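PDB 4UUC: ankyrin repeat and SOCS BOX protein 11 from Homo sapiens, which serves as the substrate-recognition subunit of a cullin-5-RING E3 ubiquitin ligase that marks proteins such as BIK for proteasomal degradation. Local coordinates for residues A174-D188 with L206-R220. Numbering follows the deposited sequence.
Sequences AARQSNVEVIHLLTD and LAAPKSSVEQALLLR
Val-213 plugs into a hole formed by Ala-174, Ala-175, Val-180 and Ile-183, a knob-into-hole fit at the tight end of the contact. Its two methyls divide the work: CG1, anti to the backbone N (chi1 164°), meets Ile-183 CD1 at 4.0 Å, while CG2 rests 3.5 Å from Gln-177 O. Ile-183 crosses both Val-213 and Leu-217 at about a right angle, and its other branch, CG2, lies 3.8 Å from Leu-217 CD2 and touches Ala-216 CB. Leu-217 CD1 reaches on to Ala-175 CB, which packs against Leu-206 CB as well. This side-by-side stacking is characteristic of ankyrin repeat domains: helix 180-188, in the sixth repeat, packs at 22° to helix 212-220, which follows that repeat, the segment axes coming within 9.2 Å. At the N-terminal end of the contact, a water donates to Ala-175 O and Gln-177 O and accepts from Ala-208 N. Leu-206 CD1 lies over one face of the Arg-176 guanidinium, whose NH1 is salt-bridged to Asp-168. Toward the C-terminal ends the contact turns polar and solvent-facing, with Asp-188 exposed. There Arg-220, its chain bent at chi2 and chi3, reaches across to helix 180-188 and grips one oxygen, Asp-188 OD1, with NH2 (2.9 Å) and NH1 (3.1 Å), the first nearly along the C-O axis, the second from above the carboxylate plane. NH1 also donates to His-184 ND1 at 3.1 Å, tilted from the imidazole plane, and Thr-187 CG2 sits over one guanidinium face. A leucine in place of Arg-220 would probably strand the Asp-188 carboxylate without its charged mate and free the His-184 ring to turn. The Thr-187 hydroxyl turns back to Ile-183 O, across that carbonyl's plane from the Thr-187 backbone N-H.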
loop_
_atom_site.group_PDB
_atom_site.type_symbol
_atom_site.label_atom_id
_atom_site.label_comp_id
_atom_site.label_asym_id
_atom_site.label_seq_id
_atom_site.Cartn_x
_atom_site.Cartn_y
_atom_site.Cartn_z
ATOM N N ALA A 174 -8.758 2.729 14.194
ATOM C CA ALA A 174 -8.503 1.537 14.993
ATOM C C ALA A 174 -9.686 1.217 15.909
ATOM O O ALA A 174 -9.985 0.047 16.161
ATOM C CB ALA A 174 -7.226 1.713 15.815
ATOM N N ALA A 175 -10.356 2.258 16.394
ATOM C CA ALA A 175 -11.485 2.098 17.309
ATOM C C ALA A 175 -12.666 1.396 16.641
ATOM O O ALA A 175 -13.465 0.746 17.312
ATOM C CB ALA A 175 -11.917 3.454 17.849
ATOM N N ARG A 176 -12.778 1.541 15.323
ATOM C CA ARG A 176 -13.856 0.904 14.572
ATOM C C ARG A 176 -13.566 -0.562 14.263
ATOM O O ARG A 176 -14.460 -1.294 13.827
ATOM C CB ARG A 176 -14.107 1.645 13.260
ATOM C CG ARG A 176 -14.629 3.050 13.417
ATOM C CD ARG A 176 -15.134 3.569 12.080
ATOM N NE ARG A 176 -15.395 5.002 12.101
ATOM C CZ ARG A 176 -14.477 5.938 11.876
ATOM N NH1 ARG A 176 -13.220 5.603 11.614
ATOM N NH2 ARG A 176 -14.816 7.217 11.914
ATOM N N GLN A 177 -12.318 -0.980 14.464
ATOM C CA GLN A 177 -11.911 -2.357 14.189
ATOM C C GLN A 177 -11.881 -3.174 15.481
ATOM O O GLN A 177 -12.480 -2.781 16.482
ATOM C CB GLN A 177 -10.540 -2.400 13.504
ATOM C CG GLN A 177 -10.353 -1.407 12.366
ATOM C CD GLN A 177 -11.500 -1.394 11.381
ATOM O OE1 GLN A 177 -12.082 -2.434 11.067
ATOM N NE2 GLN A 177 -11.834 -0.207 10.885
ATOM N N SER A 178 -11.176 -4.303 15.450
ATOM C CA SER A 178 -11.208 -5.270 16.545
ATOM C C SER A 178 -9.819 -5.647 17.070
ATOM O O SER A 178 -9.664 -6.683 17.723
ATOM C CB SER A 178 -11.939 -6.537 16.088
ATOM O OG SER A 178 -13.263 -6.235 15.683
ATOM N N ASN A 179 -8.820 -4.807 16.802
ATOM C CA ASN A 179 -7.442 -5.107 17.199
ATOM C C ASN A 179 -6.954 -4.259 18.367
ATOM O O ASN A 179 -6.715 -3.057 18.229
ATOM C CB ASN A 179 -6.487 -4.921 16.023
ATOM C CG ASN A 179 -5.147 -5.588 16.262
ATOM O OD1 ASN A 179 -4.319 -5.084 17.018
ATOM N ND2 ASN A 179 -4.933 -6.738 15.626
ATOM N N VAL A 180 -6.787 -4.915 19.511
ATOM C CA VAL A 180 -6.345 -4.273 20.741
ATOM C C VAL A 180 -4.875 -3.862 20.680
ATOM O O VAL A 180 -4.510 -2.799 21.186
ATOM C CB VAL A 180 -6.578 -5.212 21.955
ATOM C CG1 VAL A 180 -5.836 -4.724 23.207
ATOM C CG2 VAL A 180 -8.065 -5.343 22.243
ATOM N N GLU A 181 -4.032 -4.693 20.069
ATOM C CA GLU A 181 -2.603 -4.390 19.983
ATOM C C GLU A 181 -2.365 -3.033 19.306
ATOM O O GLU A 181 -1.509 -2.261 19.740
ATOM C CB GLU A 181 -1.854 -5.504 19.249
ATOM C CG GLU A 181 -1.660 -6.743 20.127
ATOM C CD GLU A 181 -0.788 -7.822 19.497
ATOM O OE1 GLU A 181 -0.913 -8.079 18.280
ATOM O OE2 GLU A 181 0.027 -8.417 20.235
ATOM N N VAL A 182 -3.145 -2.737 18.272
ATOM C CA VAL A 182 -3.031 -1.463 17.567
ATOM C C VAL A 182 -3.395 -0.279 18.475
ATOM O O VAL A 182 -2.732 0.759 18.443
ATOM C CB VAL A 182 -3.919 -1.460 16.306
ATOM C CG1 VAL A 182 -4.019 -0.059 15.698
ATOM C CG2 VAL A 182 -3.373 -2.441 15.282
ATOM N N ILE A 183 -4.442 -0.435 19.281
ATOM C CA ILE A 183 -4.847 0.606 20.224
ATOM C C ILE A 183 -3.698 0.956 21.174
ATOM O O ILE A 183 -3.377 2.134 21.364
ATOM C CB ILE A 183 -6.085 0.174 21.051
ATOM C CG1 ILE A 183 -7.289 -0.077 20.137
ATOM C CG2 ILE A 183 -6.439 1.227 22.103
ATOM C CD1 ILE A 183 -7.842 1.168 19.445
ATOM N N HIS A 184 -3.071 -0.054 21.769
ATOM C CA HIS A 184 -2.003 0.207 22.737
ATOM C C HIS A 184 -0.746 0.761 22.063
ATOM O O HIS A 184 -0.060 1.613 22.631
ATOM C CB HIS A 184 -1.670 -1.060 23.529
ATOM C CG HIS A 184 -2.747 -1.462 24.488
ATOM N ND1 HIS A 184 -3.267 -0.594 25.425
ATOM C CD2 HIS A 184 -3.406 -2.633 24.653
ATOM C CE1 HIS A 184 -4.199 -1.214 26.127
ATOM N NE2 HIS A 184 -4.303 -2.452 25.679
ATOM N N LEU A 185 -0.454 0.298 20.851
ATOM C CA LEU A 185 0.688 0.814 20.098
ATOM C C LEU A 185 0.524 2.301 19.797
ATOM O O LEU A 185 1.452 3.079 20.000
ATOM C CB LEU A 185 0.877 0.038 18.792
ATOM C CG LEU A 185 1.649 -1.283 18.872
ATOM C CD1 LEU A 185 1.473 -2.076 17.587
ATOM C CD2 LEU A 185 3.117 -1.036 19.137
ATOM N N LEU A 186 -0.645 2.690 19.291
ATOM C CA LEU A 186 -0.924 4.097 19.023
ATOM C C LEU A 186 -0.824 4.938 20.294
ATOM O O LEU A 186 -0.212 6.008 20.302
ATOM C CB LEU A 186 -2.315 4.271 18.407
ATOM C CG LEU A 186 -2.503 3.800 16.965
ATOM C CD1 LEU A 186 -3.963 3.961 16.565
ATOM C CD2 LEU A 186 -1.601 4.562 16.010
ATOM N N THR A 187 -1.446 4.455 21.362
ATOM C CA THR A 187 -1.424 5.159 22.635
ATOM C C THR A 187 0.009 5.287 23.158
ATOM O O THR A 187 0.408 6.356 23.631
ATOM C CB THR A 187 -2.292 4.445 23.679
ATOM O OG1 THR A 187 -3.636 4.346 23.196
ATOM C CG2 THR A 187 -2.285 5.208 24.998
ATOM N N ASP A 188 0.778 4.205 23.062
ATOM C CA ASP A 188 2.173 4.216 23.508
ATOM C C ASP A 188 3.001 5.264 22.765
ATOM O O ASP A 188 3.974 5.792 23.309
ATOM C CB ASP A 188 2.831 2.846 23.316
ATOM C CG ASP A 188 2.324 1.796 24.291
ATOM O OD1 ASP A 188 1.703 2.153 25.315
ATOM O OD2 ASP A 188 2.566 0.600 24.029
ATOM N N LEU A 206 -16.485 5.646 19.252
ATOM C CA LEU A 206 -16.596 4.785 18.077
ATOM C C LEU A 206 -16.500 3.301 18.408
ATOM O O LEU A 206 -16.984 2.464 17.647
ATOM C CB LEU A 206 -15.511 5.138 17.058
ATOM C CG LEU A 206 -15.625 6.519 16.411
ATOM C CD1 LEU A 206 -14.376 6.817 15.600
ATOM C CD2 LEU A 206 -16.866 6.607 15.531
ATOM N N ALA A 207 -15.870 2.972 19.533
ATOM C CA ALA A 207 -15.649 1.578 19.893
ATOM C C ALA A 207 -16.966 0.873 20.197
ATOM O O ALA A 207 -17.879 1.465 20.767
ATOM C CB ALA A 207 -14.707 1.481 21.088
ATOM N N ALA A 208 -17.051 -0.396 19.811
ATOM C CA ALA A 208 -18.237 -1.204 20.067
ATOM C C ALA A 208 -18.409 -1.444 21.567
ATOM O O ALA A 208 -17.447 -1.810 22.242
ATOM C CB ALA A 208 -18.139 -2.525 19.331
ATOM N N PRO A 209 -19.630 -1.230 22.094
ATOM C CA PRO A 209 -19.863 -1.430 23.529
ATOM C C PRO A 209 -19.441 -2.808 24.028
ATOM O O PRO A 209 -19.680 -3.809 23.351
ATOM C CB PRO A 209 -21.377 -1.253 23.666
ATOM C CG PRO A 209 -21.750 -0.361 22.550
ATOM C CD PRO A 209 -20.838 -0.725 21.415
ATOM N N LYS A 210 -18.806 -2.835 25.197
ATOM C CA LYS A 210 -18.392 -4.072 25.855
ATOM C C LYS A 210 -17.368 -4.871 25.047
ATOM O O LYS A 210 -17.162 -6.057 25.303
ATOM C CB LYS A 210 -19.615 -4.948 26.150
ATOM C CG LYS A 210 -20.682 -4.255 26.987
ATOM N N SER A 211 -16.723 -4.223 24.082
ATOM C CA SER A 211 -15.710 -4.885 23.269
ATOM C C SER A 211 -14.333 -4.750 23.906
ATOM O O SER A 211 -14.124 -3.907 24.777
ATOM C CB SER A 211 -15.684 -4.303 21.853
ATOM O OG SER A 211 -15.128 -2.996 21.843
ATOM N N SER A 212 -13.399 -5.583 23.463
ATOM C CA SER A 212 -12.027 -5.532 23.958
ATOM C C SER A 212 -11.345 -4.236 23.545
ATOM O O SER A 212 -10.539 -3.689 24.290
ATOM C CB SER A 212 -11.228 -6.729 23.444
ATOM O OG SER A 212 -11.764 -7.942 23.939
ATOM N N VAL A 213 -11.670 -3.746 22.351
ATOM C CA VAL A 213 -11.131 -2.472 21.889
ATOM C C VAL A 213 -11.627 -1.332 22.785
ATOM O O VAL A 213 -10.843 -0.473 23.193
ATOM C CB VAL A 213 -11.504 -2.210 20.416
ATOM C CG1 VAL A 213 -11.287 -0.741 20.041
ATOM C CG2 VAL A 213 -10.676 -3.114 19.514
ATOM N N GLU A 214 -12.915 -1.339 23.112
ATOM C CA GLU A 214 -13.459 -0.341 24.026
ATOM C C GLU A 214 -12.766 -0.417 25.382
ATOM O O GLU A 214 -12.448 0.612 25.978
ATOM C CB GLU A 214 -14.966 -0.519 24.218
ATOM C CG GLU A 214 -15.568 0.565 25.100
ATOM C CD GLU A 214 -17.015 0.311 25.462
ATOM O OE1 GLU A 214 -17.286 -0.670 26.185
ATOM O OE2 GLU A 214 -17.881 1.103 25.027
ATOM N N GLN A 215 -12.544 -1.636 25.863
ATOM C CA GLN A 215 -11.876 -1.839 27.146
ATOM C C GLN A 215 -10.490 -1.214 27.121
ATOM O O GLN A 215 -10.082 -0.551 28.074
ATOM C CB GLN A 215 -11.774 -3.331 27.478
ATOM C CG GLN A 215 -11.187 -3.621 28.858
ATOM C CD GLN A 215 -10.727 -5.063 29.018
ATOM O OE1 GLN A 215 -10.898 -5.888 28.120
ATOM N NE2 GLN A 215 -10.132 -5.370 30.166
ATOM N N ALA A 216 -9.766 -1.433 26.027
ATOM C CA ALA A 216 -8.413 -0.907 25.882
ATOM C C ALA A 216 -8.414 0.616 25.963
ATOM O O ALA A 216 -7.592 1.212 26.657
ATOM C CB ALA A 216 -7.801 -1.367 24.567
ATOM N N LEU A 217 -9.350 1.241 25.260
ATOM C CA LEU A 217 -9.453 2.694 25.254
ATOM C C LEU A 217 -9.803 3.230 26.641
ATOM O O LEU A 217 -9.278 4.259 27.070
ATOM C CB LEU A 217 -10.495 3.138 24.225
ATOM C CG LEU A 217 -10.042 2.967 22.772
ATOM C CD1 LEU A 217 -11.221 3.068 21.806
ATOM C CD2 LEU A 217 -8.982 3.999 22.420
ATOM N N LEU A 218 -10.685 2.527 27.341
ATOM C CA LEU A 218 -11.073 2.925 28.691
ATOM C C LEU A 218 -9.887 2.838 29.651
ATOM O O LEU A 218 -9.727 3.688 30.526
ATOM C CB LEU A 218 -12.221 2.051 29.199
ATOM C CG LEU A 218 -13.611 2.352 28.639
ATOM C CD1 LEU A 218 -14.568 1.218 28.945
ATOM C CD2 LEU A 218 -14.137 3.664 29.201
ATOM N N LEU A 219 -9.057 1.814 29.478
ATOM C CA LEU A 219 -7.916 1.590 30.369
ATOM C C LEU A 219 -6.788 2.604 30.166
ATOM O O LEU A 219 -6.015 2.868 31.088
ATOM C CB LEU A 219 -7.364 0.175 30.175
ATOM C CG LEU A 219 -8.215 -0.972 30.722
ATOM C CD1 LEU A 219 -7.694 -2.305 30.203
ATOM C CD2 LEU A 219 -8.239 -0.955 32.242
ATOM N N ARG A 220 -6.702 3.174 28.966
ATOM C CA ARG A 220 -5.612 4.083 28.610
ATOM C C ARG A 220 -6.002 5.556 28.718
ATOM O O ARG A 220 -5.138 6.433 28.752
ATOM C CB ARG A 220 -5.129 3.806 27.185
ATOM C CG ARG A 220 -4.575 2.404 26.939
ATOM C CD ARG A 220 -3.427 2.050 27.870
ATOM N NE ARG A 220 -2.269 2.931 27.720
ATOM C CZ ARG A 220 -1.229 2.694 26.926
ATOM N NH1 ARG A 220 -1.176 1.600 26.177
ATOM N NH2 ARG A 220 -0.229 3.564 26.877
HETATM O O HOH W 1 -14.927 -1.513 18.003
#